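Local coordinates for protein beta-N-acetylhexosaminidase (Mycobacterium smegmatis, PDB 4YYF) that probably hydrolyses terminal non-reducing N-acetyl-D-hexosamine residues from N-acetyl-beta-D-hexosaminides, as a family 3 glycoside hydrolase, at residues 101-106 with 152-157; 107-112 with 170-175; 137-142 with 187-192; 197-202 with 244-249; 291-296 with 320-325. The protein carries 1 engineered substitution. All coordinates share one frame; numbering follows the deposited sequence.

All five contacts belong to one TIM-barrel-like domain. Contacts 1 and 4 form its core: both are parallel strand pairings, and the strand near 153-154 also pairs with 199-205. Contact 4 is almost wholly backbone bonds and aliphatic packing, whereas contact 1 adds buried carboxylates. Contact 3 lies farther out, where two helices pack through small residues and one ring. Contacts 2 and 5 are only partly buried; contact 2 is a salt bridge and water between loops, contact 5 a backbone bond, weak serine bond and water between loop and strand end. Salt bridges tie contact 1 to contacts 2 (Glu-106 with Arg-173) and 3 (Glu-105 with Arg-142). Contact 5 touches no other.

Contact 1: residues 101-106 with 152-157; sequences VSVDEE and TVDFAP
Val-101 O takes two backbone donors from the neighbouring segment, Thr-152 N at 2.9 Å and Val-153 N at 3.1 Å, where two parallel strands of the TIM barrel meet. Thr-152 adds a side-chain bond: with chi1 at 68° its OG1 turns in between backbone N and carbonyl carbon, and there accepts Val-101 N at 2.9 Å. Farther along, Phe-155 N reaches Val-103 O at 2.9 Å. Asp-154 suits its place because its short carboxylate can replace a backbone acceptor: OD1 receives Glu-105 N at 2.9 Å on the syn side.

On the 101-106 side the Phe-155 ring meets Asp-104 and Ser-102. Asp-104 OD1 lies at its edge, 3.5 Å from CD2, with carboxylate and ring planes 75° apart, while the short side chain of Ser-102 lets the far end of the ring come close.

In the next shell, Lys-203 bonds to Phe-155 O and forms a salt bridge with Glu-106; Arg-142 and Ser-111 hold Glu-105 OE1; and Tyr-288 packs edge-to-face with Phe-155, which Met-72 and Val-201 also touch. Between the strands, Ser-102 CA makes a CA-H...O contact with Val-153 O at 3.2 Å.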
# COMPACT_ATOMS: atom_id res chain seq x y z
N VAL A 101 -8.25 -0.33 7.67
CA VAL A 101 -8.96 -1.28 6.82
C VAL A 101 -8.72 -0.88 5.38
O VAL A 101 -9.16 0.19 4.97
CB VAL A 101 -10.47 -1.25 7.13
CG1 VAL A 101 -11.23 -2.22 6.19
CG2 VAL A 101 -10.70 -1.62 8.61
N SER A 102 -8.02 -1.72 4.63
CA SER A 102 -7.56 -1.34 3.30
C SER A 102 -8.17 -2.22 2.22
O SER A 102 -8.69 -3.30 2.51
CB SER A 102 -6.03 -1.40 3.23
OG SER A 102 -5.56 -2.70 3.55
N VAL A 103 -8.10 -1.75 0.97
CA VAL A 103 -8.70 -2.43 -0.16
C VAL A 103 -8.05 -1.93 -1.46
O VAL A 103 -7.55 -0.80 -1.51
CB VAL A 103 -10.24 -2.18 -0.20
CG1 VAL A 103 -10.54 -0.69 -0.47
CG2 VAL A 103 -10.92 -3.07 -1.25
N ASP A 104 -8.04 -2.77 -2.49
CA ASP A 104 -7.73 -2.32 -3.85
C ASP A 104 -9.00 -1.83 -4.55
O ASP A 104 -9.74 -2.63 -5.13
CB ASP A 104 -7.17 -3.48 -4.69
CG ASP A 104 -5.68 -3.69 -4.51
OD1 ASP A 104 -5.00 -2.81 -3.92
OD2 ASP A 104 -5.17 -4.74 -4.97
N GLU A 105 -9.27 -0.54 -4.51
CA GLU A 105 -10.46 -0.00 -5.17
C GLU A 105 -10.05 1.09 -6.16
O GLU A 105 -10.09 2.29 -5.85
CB GLU A 105 -11.46 0.50 -4.12
CG GLU A 105 -12.79 0.96 -4.67
CD GLU A 105 -13.37 0.02 -5.71
OE1 GLU A 105 -13.38 0.39 -6.90
OE2 GLU A 105 -13.83 -1.09 -5.35
N GLU A 106 -9.63 0.65 -7.36
CA GLU A 106 -9.10 1.54 -8.40
C GLU A 106 -10.16 1.86 -9.44
O GLU A 106 -10.11 2.91 -10.08
CB GLU A 106 -7.93 0.86 -9.14
CG GLU A 106 -6.77 0.44 -8.23
CD GLU A 106 -5.77 -0.46 -8.93
OE1 GLU A 106 -5.66 -0.38 -10.18
OE2 GLU A 106 -5.09 -1.26 -8.23
N THR A 152 -10.65 2.57 5.54
CA THR A 152 -9.81 3.74 5.88
C THR A 152 -8.68 4.03 4.89
O THR A 152 -8.16 5.16 4.82
CB THR A 152 -9.25 3.65 7.31
OG1 THR A 152 -8.28 2.59 7.41
CG2 THR A 152 -10.36 3.38 8.30
N VAL A 153 -8.29 3.01 4.13
CA VAL A 153 -7.17 3.13 3.20
C VAL A 153 -7.56 2.53 1.86
O VAL A 153 -8.07 1.42 1.81
CB VAL A 153 -5.93 2.35 3.70
CG1 VAL A 153 -4.80 2.45 2.67
CG2 VAL A 153 -5.45 2.87 5.06
N ASP A 154 -7.32 3.26 0.76
CA ASP A 154 -7.49 2.69 -0.58
C ASP A 154 -6.13 2.63 -1.25
O ASP A 154 -5.43 3.64 -1.35
CB ASP A 154 -8.45 3.56 -1.43
CG ASP A 154 -8.78 2.93 -2.79
OD1 ASP A 154 -8.37 1.78 -3.06
OD2 ASP A 154 -9.50 3.58 -3.59
N PHE A 155 -5.74 1.45 -1.73
CA PHE A 155 -4.49 1.33 -2.48
C PHE A 155 -4.71 1.85 -3.89
O PHE A 155 -4.75 1.08 -4.85
CB PHE A 155 -4.01 -0.12 -2.48
CG PHE A 155 -3.62 -0.62 -1.11
CD1 PHE A 155 -2.77 0.14 -0.30
CD2 PHE A 155 -4.11 -1.82 -0.63
CE1 PHE A 155 -2.39 -0.33 0.98
CE2 PHE A 155 -3.74 -2.29 0.65
CZ PHE A 155 -2.87 -1.54 1.44
N ALA A 156 -4.86 3.16 -3.99
CA ALA A 156 -5.09 3.85 -5.25
C ALA A 156 -4.77 5.31 -4.99
O ALA A 156 -4.89 5.77 -3.85
CB ALA A 156 -6.56 3.67 -5.69
N PRO A 157 -4.40 6.08 -6.02
CA PRO A 157 -4.34 5.74 -7.44
C PRO A 157 -3.01 5.13 -7.84
O PRO A 157 -1.96 5.40 -7.26
CB PRO A 157 -4.46 7.11 -8.12
CG PRO A 157 -3.73 8.04 -7.15
CD PRO A 157 -4.17 7.52 -5.78

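Contact 2: residues 107-112 with 170-175; sequences GGRVSR and IGDRSF. With ACT (acetate ion), chain D.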
# COMPACT_ATOMS: atom_id res chain seq x y z
N GLY A 107 -11.09 0.93 -9.63
CA GLY A 107 -12.06 1.01 -10.71
C GLY A 107 -11.66 0.07 -11.82
O GLY A 107 -10.54 -0.47 -11.80
N GLY A 108 -12.54 -0.15 -12.79
CA GLY A 108 -12.21 -1.01 -13.91
C GLY A 108 -11.95 -2.45 -13.49
O GLY A 108 -12.80 -3.09 -12.86
N ARG A 109 -10.77 -2.96 -13.84
CA ARG A 109 -10.43 -4.36 -13.56
C ARG A 109 -10.11 -4.64 -12.10
O ARG A 109 -10.12 -5.79 -11.66
CB ARG A 109 -9.27 -4.81 -14.45
CG ARG A 109 -9.68 -5.10 -15.90
CD ARG A 109 -8.49 -5.56 -16.73
NE ARG A 109 -7.41 -4.59 -16.60
CZ ARG A 109 -6.14 -4.88 -16.36
NH1 ARG A 109 -5.75 -6.15 -16.25
NH2 ARG A 109 -5.25 -3.90 -16.25
N VAL A 110 -9.80 -3.58 -11.35
CA VAL A 110 -9.48 -3.72 -9.93
C VAL A 110 -10.43 -2.92 -9.05
O VAL A 110 -10.17 -1.78 -8.69
CB VAL A 110 -8.02 -3.31 -9.66
CG1 VAL A 110 -7.64 -3.60 -8.21
CG2 VAL A 110 -7.09 -4.07 -10.59
N SER A 111 -11.54 -3.55 -8.69
CA SER A 111 -12.61 -2.83 -8.00
C SER A 111 -13.30 -3.80 -7.05
O SER A 111 -14.43 -4.22 -7.28
CB SER A 111 -13.59 -2.29 -9.04
OG SER A 111 -14.51 -1.38 -8.48
N ARG A 112 -12.61 -4.15 -5.96
CA ARG A 112 -13.09 -5.20 -5.06
C ARG A 112 -14.41 -4.84 -4.37
O ARG A 112 -15.12 -5.72 -3.90
CB ARG A 112 -12.02 -5.55 -4.03
CG ARG A 112 -10.65 -5.92 -4.63
CD ARG A 112 -10.76 -6.90 -5.80
NE ARG A 112 -9.44 -7.34 -6.29
CZ ARG A 112 -9.12 -7.51 -7.57
NH1 ARG A 112 -10.02 -7.28 -8.52
NH2 ARG A 112 -7.91 -7.92 -7.90
N ILE A 170 -0.41 -3.82 -15.52
CA ILE A 170 -0.83 -2.45 -15.26
C ILE A 170 -1.89 -2.08 -16.29
O ILE A 170 -3.07 -2.00 -15.96
CB ILE A 170 0.37 -1.47 -15.29
CG1 ILE A 170 1.43 -1.89 -14.27
CG2 ILE A 170 -0.10 -0.05 -14.97
CD1 ILE A 170 0.87 -2.07 -12.85
N GLY A 171 -1.48 -1.88 -17.55
CA GLY A 171 -2.44 -1.68 -18.62
C GLY A 171 -3.44 -0.57 -18.32
O GLY A 171 -3.05 0.52 -17.92
N ASP A 172 -4.74 -0.86 -18.47
CA ASP A 172 -5.76 0.19 -18.27
C ASP A 172 -5.90 0.68 -16.82
O ASP A 172 -6.72 1.57 -16.53
CB ASP A 172 -7.12 -0.22 -18.88
CG ASP A 172 -7.79 -1.38 -18.15
OD1 ASP A 172 -7.34 -1.78 -17.05
OD2 ASP A 172 -8.80 -1.89 -18.69
N ARG A 173 -5.11 0.12 -15.91
CA ARG A 173 -5.07 0.62 -14.54
C ARG A 173 -4.27 1.92 -14.46
O ARG A 173 -4.28 2.61 -13.44
CB ARG A 173 -4.43 -0.41 -13.60
CG ARG A 173 -5.20 -1.72 -13.47
CD ARG A 173 -4.31 -2.75 -12.78
NE ARG A 173 -4.02 -2.40 -11.39
CZ ARG A 173 -3.04 -2.95 -10.66
NH1 ARG A 173 -2.24 -3.85 -11.21
NH2 ARG A 173 -2.87 -2.59 -9.40
N SER A 174 -3.57 2.25 -15.54
CA SER A 174 -2.79 3.49 -15.60
C SER A 174 -3.58 4.62 -16.24
O SER A 174 -4.28 4.40 -17.23
CB SER A 174 -1.50 3.27 -16.39
OG SER A 174 -0.99 4.52 -16.85
N PHE A 175 -3.44 5.82 -15.70
CA PHE A 175 -4.14 6.98 -16.26
C PHE A 175 -3.55 7.46 -17.58
O PHE A 175 -4.17 8.28 -18.26
CB PHE A 175 -4.18 8.15 -15.25
CG PHE A 175 -5.16 7.94 -14.13
CD1 PHE A 175 -6.52 8.20 -14.32
CD2 PHE A 175 -4.73 7.47 -12.90
CE1 PHE A 175 -7.42 8.01 -13.28
CE2 PHE A 175 -5.63 7.28 -11.86
CZ PHE A 175 -6.99 7.54 -12.06
C ACT D . 0.51 -5.00 -8.68
O ACT D . 0.52 -5.41 -7.49
OXT ACT D . -0.61 -4.98 -9.24
CH3 ACT D . 1.75 -4.57 -9.40
O HOH W 1 -8.66 -1.30 -14.83
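The Arg-109 guanidinium meets the 170-175 segment with its edge, where Asp-172 OD1 lies in its plane and Ile-170 O close to it. The second guanidinium, that of Arg-173, receives an acetate oxygen at its edge, while Val-110 CG2 approaches obliquely, 3.6 Å from Arg-173 NE. On the other branch of the same valine, CG1 lies over one face of the Arg-112 guanidinium.

Arg-109 grips a single oxygen side-on. Its NE is 2.8 Å and its NH2 3.1 Å from Asp-172 OD1, both nitrogens arriving from the same face of the carboxylate, whose plane is turned 53° from that of the guanidinium. Water 1 donates to Asp-172 OD1 at 2.6 Å and accepts from Arg-109 N at 2.9 Å, so the backbone of Arg-109 reaches the same acceptor. Arginine fits here because its several N-H groups serve several acceptors: NH1 also forms a salt bridge with Asp-167, and NH2 bonds to Thr-168 O.

Arg-173, bent at chi3 (66°), sends NH1 to OXT of an acetate ion, probably from the crystallisation liquor, at 2.8 Å; Glu-106 and Val-169 O also hold this guanidinium. A type II' beta turn, with Gly-108 at its positive-phi corner, presents Arg-109 to a short 3-10 turn. Such loops after barrel strands typically build the catalytic face of a TIM barrel.

Contact 3: residues 137-142 with 187-192; sequences GIALDR and GAYARG. With ACT (acetate ion), chain E.
Two helices of the barrel's outer layer pack here, Ala-139 and Leu-140 of one against Tyr-189 and Gly-192 of the other. The segments run in roughly the same direction, 29° apart, with their axes approaching to 7.3 Å. So short a separation depends on small residues at the crossing. Gly-192 has no side chain to stand between the helices, and its CA comes within 4.0 Å of Leu-140 CA. The backbones then touch directly, Leu-140 CA making a CA-H...O contact with Gly-192 O at 3.4 Å.

Next to it, the methyl of Ala-139 does two things. It sits over the centre of one face of the Tyr-189 ring, CB being 3.7 Å from the ring centroid and 7° off its normal, a CH-pi contact. It also abuts the backbone, with CB 3.3 Å from Tyr-189 O. A methyl gives the ring a CH-pi partner yet is small enough for so close an approach. In Tyr-189, CG is roughly anti to the backbone N (chi1 -155°), which brings the ring around to that methyl.

The polar ends meet through solvent. Water 2 accepts from Arg-142 NE at 2.8 Å and donates to Tyr-189 OH at 2.8 Å. Arg-142 NH1 bonds to an acetate, probably from the crystallisation liquor, and to Gly-118 O; Tyr-189 OH also bonds to Gln-120 OE1. Helix 132-148 precedes the strand near 153-154 and helix 179-196 follows it, so their side-by-side packing is typical of the helical coat of a TIM barrel.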
# COMPACT_ATOMS: atom_id res chain seq x y z
N GLY A 137 -14.43 14.41 -8.58
CA GLY A 137 -15.78 14.17 -8.08
C GLY A 137 -16.12 12.69 -7.99
O GLY A 137 -16.79 12.25 -7.06
N ILE A 138 -15.66 11.91 -8.96
CA ILE A 138 -15.89 10.47 -8.93
C ILE A 138 -15.18 9.83 -7.74
O ILE A 138 -15.77 9.02 -7.01
CB ILE A 138 -15.43 9.82 -10.24
CG1 ILE A 138 -16.37 10.21 -11.38
CG2 ILE A 138 -15.39 8.31 -10.08
CD1 ILE A 138 -15.88 9.76 -12.76
N ALA A 139 -13.92 10.21 -7.53
CA ALA A 139 -13.13 9.69 -6.42
C ALA A 139 -13.70 10.10 -5.07
O ALA A 139 -13.71 9.31 -4.12
CB ALA A 139 -11.67 10.14 -6.54
N LEU A 140 -14.16 11.35 -4.97
CA LEU A 140 -14.81 11.83 -3.76
C LEU A 140 -16.06 11.00 -3.44
O LEU A 140 -16.23 10.53 -2.32
CB LEU A 140 -15.20 13.31 -3.91
CG LEU A 140 -15.93 13.92 -2.70
CD1 LEU A 140 -15.08 13.84 -1.42
CD2 LEU A 140 -16.33 15.36 -2.98
N ASP A 141 -16.95 10.85 -4.42
CA ASP A 141 -18.17 10.07 -4.23
C ASP A 141 -17.87 8.64 -3.80
O ASP A 141 -18.51 8.11 -2.89
CB ASP A 141 -19.01 10.06 -5.51
CG ASP A 141 -19.71 11.39 -5.77
OD1 ASP A 141 -19.79 12.23 -4.85
OD2 ASP A 141 -20.19 11.59 -6.91
N ARG A 142 -16.90 8.01 -4.46
CA ARG A 142 -16.58 6.63 -4.14
C ARG A 142 -15.85 6.49 -2.81
O ARG A 142 -16.07 5.53 -2.08
CB ARG A 142 -15.81 5.96 -5.28
CG ARG A 142 -16.70 5.78 -6.51
CD ARG A 142 -15.90 5.29 -7.70
NE ARG A 142 -15.55 3.87 -7.63
CZ ARG A 142 -16.41 2.88 -7.84
NH1 ARG A 142 -17.69 3.15 -8.09
NH2 ARG A 142 -16.00 1.61 -7.80
N GLY A 187 -3.59 12.67 -9.52
CA GLY A 187 -3.62 13.70 -8.50
C GLY A 187 -5.05 14.04 -8.09
O GLY A 187 -5.36 14.20 -6.90
N ALA A 188 -5.92 14.14 -9.09
CA ALA A 188 -7.32 14.42 -8.86
C ALA A 188 -7.96 13.27 -8.11
O ALA A 188 -8.77 13.48 -7.19
CB ALA A 188 -8.06 14.68 -10.19
N TYR A 189 -7.61 12.05 -8.50
CA TYR A 189 -8.20 10.87 -7.88
C TYR A 189 -7.77 10.80 -6.42
O TYR A 189 -8.58 10.51 -5.53
CB TYR A 189 -7.83 9.57 -8.64
CG TYR A 189 -8.86 8.46 -8.44
CD1 TYR A 189 -8.86 7.69 -7.28
CD2 TYR A 189 -9.86 8.22 -9.39
CE1 TYR A 189 -9.82 6.69 -7.08
CE2 TYR A 189 -10.82 7.21 -9.19
CZ TYR A 189 -10.78 6.46 -8.04
OH TYR A 189 -11.73 5.47 -7.84
N ALA A 190 -6.49 11.07 -6.16
CA ALA A 190 -5.98 11.02 -4.79
C ALA A 190 -6.64 12.10 -3.94
O ALA A 190 -6.98 11.87 -2.77
CB ALA A 190 -4.45 11.17 -4.77
N ARG A 191 -6.85 13.27 -4.54
CA ARG A 191 -7.43 14.41 -3.83
C ARG A 191 -8.88 14.10 -3.43
O ARG A 191 -9.32 14.48 -2.34
CB ARG A 191 -7.31 15.68 -4.70
CG ARG A 191 -7.70 16.97 -4.00
CD ARG A 191 -7.25 18.21 -4.79
NE ARG A 191 -7.50 18.08 -6.23
CZ ARG A 191 -8.56 18.56 -6.87
NH1 ARG A 191 -9.51 19.22 -6.20
NH2 ARG A 191 -8.68 18.38 -8.18
N GLY A 192 -9.60 13.42 -4.32
CA GLY A 192 -10.98 13.03 -4.05
C GLY A 192 -11.06 12.05 -2.90
O GLY A 192 -11.89 12.21 -2.00
C ACT E . -19.44 6.52 -8.22
O ACT E . -20.11 6.61 -7.17
OXT ACT E . -19.27 5.36 -8.66
CH3 ACT E . -18.87 7.73 -8.91
O HOH W 2 -12.91 3.00 -7.51

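Contact 4: residues 197-202 with 244-249; sequences GVLPVL and PVAVMV
Three backbone hydrogen bonds join the parallel strands. Ala-246 N reaches Pro-200 O at 3.0 Å; Leu-202 N returns to Ala-246 O at 3.0 Å; and the N of Met-248, which is a selenomethionine, meets Leu-202 O at 2.8 Å. The tertiary nitrogen of Pro-200 cannot continue the series, and Pro-200 CD instead packs 3.6 Å from Pro-244 O, which is bonded to Arg-194 NE.

Packing differs on the two faces of the sheet. On one, the methyl of Ala-246 packs on Val-201, Ala-246 CB lying 4.0 Å from Val-201 CG2. The other valine branch, CG1, lies 3.7 Å from Met-248 CB. On the face with Leu-202 and Val-247, Leu-202 crosses Val-245 at about a right angle, CG 3.7 Å from Val-245 CG2. Branched aliphatic residues suit these places because they fill buried space without demanding polar partners.

Strand 199-205 lies between two neighbours, bonding also to 152-156 through Leu-199 and Val-201, while Val-247 bonds to Leu-286 and Tyr-288. Helix 179-196 packs on Pro-200 and Val-245, and helix 267-275 packs on Val-247 and Val-249.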
# COMPACT_ATOMS: atom_id res chain seq x y z
N GLY A 197 -11.72 11.49 3.25
CA GLY A 197 -11.14 11.03 4.49
C GLY A 197 -10.54 9.64 4.39
O GLY A 197 -10.23 9.00 5.40
N VAL A 198 -10.34 9.18 3.15
CA VAL A 198 -9.69 7.90 2.89
C VAL A 198 -8.23 8.21 2.63
O VAL A 198 -7.93 9.18 1.95
CB VAL A 198 -10.29 7.22 1.62
CG1 VAL A 198 -9.51 5.95 1.25
CG2 VAL A 198 -11.76 6.88 1.84
N LEU A 199 -7.32 7.39 3.16
CA LEU A 199 -5.90 7.57 2.86
C LEU A 199 -5.59 7.00 1.48
O LEU A 199 -5.70 5.80 1.27
CB LEU A 199 -5.02 6.85 3.90
CG LEU A 199 -3.51 6.93 3.63
CD1 LEU A 199 -2.97 8.37 3.82
CD2 LEU A 199 -2.76 5.94 4.53
N PRO A 200 -5.20 7.87 0.52
CA PRO A 200 -4.80 7.32 -0.78
C PRO A 200 -3.35 6.83 -0.76
O PRO A 200 -2.53 7.32 0.04
CB PRO A 200 -4.97 8.51 -1.73
CG PRO A 200 -4.79 9.72 -0.86
CD PRO A 200 -5.14 9.34 0.56
N VAL A 201 -3.05 5.83 -1.59
CA VAL A 201 -1.69 5.26 -1.64
C VAL A 201 -1.21 5.24 -3.10
O VAL A 201 -1.76 4.51 -3.91
CB VAL A 201 -1.64 3.83 -1.07
CG1 VAL A 201 -0.17 3.35 -0.97
CG2 VAL A 201 -2.32 3.76 0.32
N LEU A 202 -0.21 6.05 -3.41
CA LEU A 202 0.37 6.11 -4.76
C LEU A 202 1.20 4.85 -5.03
O LEU A 202 2.04 4.48 -4.21
CB LEU A 202 1.28 7.33 -4.87
CG LEU A 202 0.71 8.67 -4.39
CD1 LEU A 202 1.79 9.74 -4.42
CD2 LEU A 202 -0.47 9.09 -5.26
N PRO A 244 -2.84 14.19 3.52
CA PRO A 244 -2.19 12.90 3.77
C PRO A 244 -2.12 12.03 2.52
O PRO A 244 -3.03 12.02 1.67
CB PRO A 244 -3.07 12.24 4.84
CG PRO A 244 -4.40 12.89 4.69
CD PRO A 244 -4.14 14.30 4.22
N VAL A 245 -1.02 11.30 2.41
CA VAL A 245 -0.83 10.41 1.28
C VAL A 245 0.21 9.38 1.72
O VAL A 245 1.05 9.66 2.58
CB VAL A 245 -0.37 11.19 0.01
CG1 VAL A 245 1.06 11.72 0.18
CG2 VAL A 245 -0.49 10.33 -1.25
N ALA A 246 0.12 8.18 1.16
CA ALA A 246 1.10 7.13 1.41
C ALA A 246 1.65 6.69 0.07
O ALA A 246 1.13 7.07 -0.97
CB ALA A 246 0.46 5.94 2.14
N VAL A 247 2.72 5.90 0.10
CA VAL A 247 3.31 5.37 -1.13
C VAL A 247 3.42 3.86 -0.95
O VAL A 247 3.71 3.39 0.15
CB VAL A 247 4.70 5.97 -1.39
CG1 VAL A 247 5.44 5.23 -2.54
CG2 VAL A 247 4.60 7.49 -1.70
N MSE A 248 3.15 3.10 -2.02
CA MSE A 248 3.43 1.66 -2.03
C MSE A 248 4.59 1.35 -2.98
O MSE A 248 4.58 1.76 -4.14
CB MSE A 248 2.20 0.87 -2.48
CG MSE A 248 2.45 -0.65 -2.63
SE MSE A 248 0.81 -1.60 -3.14
CE MSE A 248 -0.03 -1.60 -1.42
N VAL A 249 5.58 0.61 -2.48
CA VAL A 249 6.73 0.22 -3.29
C VAL A 249 6.49 -1.15 -3.91
O VAL A 249 6.05 -2.07 -3.22
CB VAL A 249 8.02 0.18 -2.44
CG1 VAL A 249 9.19 -0.31 -3.27
CG2 VAL A 249 8.33 1.56 -1.88

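Contact 5: residues 291-296 with 320-325; sequences DLSSMG and LWITTA
An Asx turn headed by Asp-291 rests against Trp-321 and Ile-322, in the loop that follows barrel strand 287-289. One backbone bond joins the segments firmly: Leu-292 N to Leu-320 O at 2.9 Å. Within the turn, Asp-291 OD1 accepts Ser-293 N at 2.9 Å and Ser-294 N at 3.2 Å, both from the same face of the carboxylate. Aspartate suits this corner because its side chain is just long enough to reach back to those two N-H groups.

The side chains of Ile-322 and Asp-291 cross at about a right angle, Ile-322 CG2 3.6 Å from Asp-291 CG, while Ile-322 CD1 lies 3.6 Å from Ser-294 CB. Ser-293 OG approaches the edge of the Trp-321 ring, 3.6 Å from CD1, and weakly accepts Ile-322 N. Water 3 continues the link, 2.9 Å from Ser-293 OG and donating to Thr-323 OG1 at 2.8 Å. Trp-321 NE1 and Thr-323 OG1 both bond to Glu-326, while Val-304 and Val-308 pack on the Trp-321 side chain.

With two N-H groups converging on Asp-291 OD1, the turn is shaped from within, which probably presents Ser-293 OG ready-placed to the Ile-322 N-H, the indole edge and the bridging water.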
# COMPACT_ATOMS: atom_id res chain seq x y z
N ASP A 291 2.07 -6.82 -2.07
CA ASP A 291 1.83 -8.13 -1.45
C ASP A 291 3.08 -9.02 -1.42
O ASP A 291 3.63 -9.35 -2.46
CB ASP A 291 0.65 -8.78 -2.19
CG ASP A 291 0.48 -10.27 -1.94
OD1 ASP A 291 0.93 -10.82 -0.91
OD2 ASP A 291 -0.16 -10.91 -2.80
N LEU A 292 3.51 -9.38 -0.21
CA LEU A 292 4.75 -10.14 -0.00
C LEU A 292 4.60 -11.66 -0.01
O LEU A 292 5.60 -12.38 -0.01
CB LEU A 292 5.43 -9.72 1.31
CG LEU A 292 5.91 -8.28 1.44
CD1 LEU A 292 6.30 -8.00 2.87
CD2 LEU A 292 7.09 -8.03 0.51
N SER A 293 3.37 -12.17 -0.04
CA SER A 293 3.18 -13.63 0.09
C SER A 293 2.74 -14.33 -1.20
O SER A 293 3.24 -15.41 -1.53
CB SER A 293 2.20 -13.95 1.21
OG SER A 293 0.90 -13.48 0.89
N SER A 294 1.80 -13.76 -1.94
CA SER A 294 1.25 -14.47 -3.10
C SER A 294 1.97 -14.13 -4.39
O SER A 294 1.77 -14.81 -5.40
CB SER A 294 -0.24 -14.19 -3.27
OG SER A 294 -0.45 -12.92 -3.88
N MSE A 295 2.80 -13.09 -4.36
CA MSE A 295 3.44 -12.60 -5.59
C MSE A 295 4.79 -13.25 -5.86
O MSE A 295 5.70 -13.18 -5.02
CB MSE A 295 3.57 -11.07 -5.55
CG MSE A 295 2.21 -10.40 -5.49
SE MSE A 295 2.26 -8.46 -5.59
CE MSE A 295 2.74 -8.29 -7.47
N GLY A 296 4.92 -13.86 -7.04
CA GLY A 296 6.10 -14.62 -7.41
C GLY A 296 7.42 -13.87 -7.39
O GLY A 296 8.47 -14.48 -7.15
N LEU A 320 2.85 -5.72 3.90
CA LEU A 320 1.52 -6.18 3.52
C LEU A 320 1.61 -7.57 2.88
O LEU A 320 2.46 -7.80 2.03
CB LEU A 320 0.93 -5.18 2.52
CG LEU A 320 -0.44 -5.31 1.82
CD1 LEU A 320 -0.38 -6.15 0.57
CD2 LEU A 320 -1.51 -5.85 2.73
N TRP A 321 0.73 -8.48 3.30
CA TRP A 321 0.53 -9.74 2.58
C TRP A 321 -0.91 -10.21 2.78
O TRP A 321 -1.65 -9.59 3.54
CB TRP A 321 1.59 -10.80 2.94
CG TRP A 321 1.41 -11.54 4.25
CD1 TRP A 321 0.90 -12.80 4.43
CD2 TRP A 321 1.80 -11.08 5.56
NE1 TRP A 321 0.93 -13.14 5.77
CE2 TRP A 321 1.48 -12.11 6.48
CE3 TRP A 321 2.37 -9.90 6.05
CZ2 TRP A 321 1.71 -11.98 7.86
CZ3 TRP A 321 2.61 -9.78 7.41
CH2 TRP A 321 2.28 -10.81 8.30
N ILE A 322 -1.33 -11.26 2.09
CA ILE A 322 -2.77 -11.43 1.92
C ILE A 322 -3.45 -12.53 2.75
O ILE A 322 -4.61 -12.86 2.51
CB ILE A 322 -3.20 -11.49 0.43
CG1 ILE A 322 -2.66 -12.75 -0.26
CG2 ILE A 322 -2.73 -10.22 -0.30
CD1 ILE A 322 -3.18 -12.92 -1.68
N THR A 323 -2.74 -13.06 3.74
CA THR A 323 -3.30 -14.07 4.63
C THR A 323 -2.91 -13.80 6.09
O THR A 323 -1.90 -13.14 6.34
CB THR A 323 -2.83 -15.48 4.24
OG1 THR A 323 -1.40 -15.44 4.06
CG2 THR A 323 -3.48 -15.95 2.94
N THR A 324 -3.68 -14.34 7.03
CA THR A 324 -3.43 -14.14 8.46
C THR A 324 -2.64 -15.28 9.10
O THR A 324 -2.13 -15.12 10.22
CB THR A 324 -4.74 -14.05 9.24
OG1 THR A 324 -5.46 -15.27 9.05
CG2 THR A 324 -5.58 -12.85 8.77
N ALA A 325 -2.57 -16.43 8.44
CA ALA A 325 -1.97 -17.63 9.05
C ALA A 325 -0.54 -17.41 9.52
O ALA A 325 -0.11 -17.98 10.53
CB ALA A 325 -2.01 -18.82 8.09
O HOH W 3 -0.46 -16.03 1.45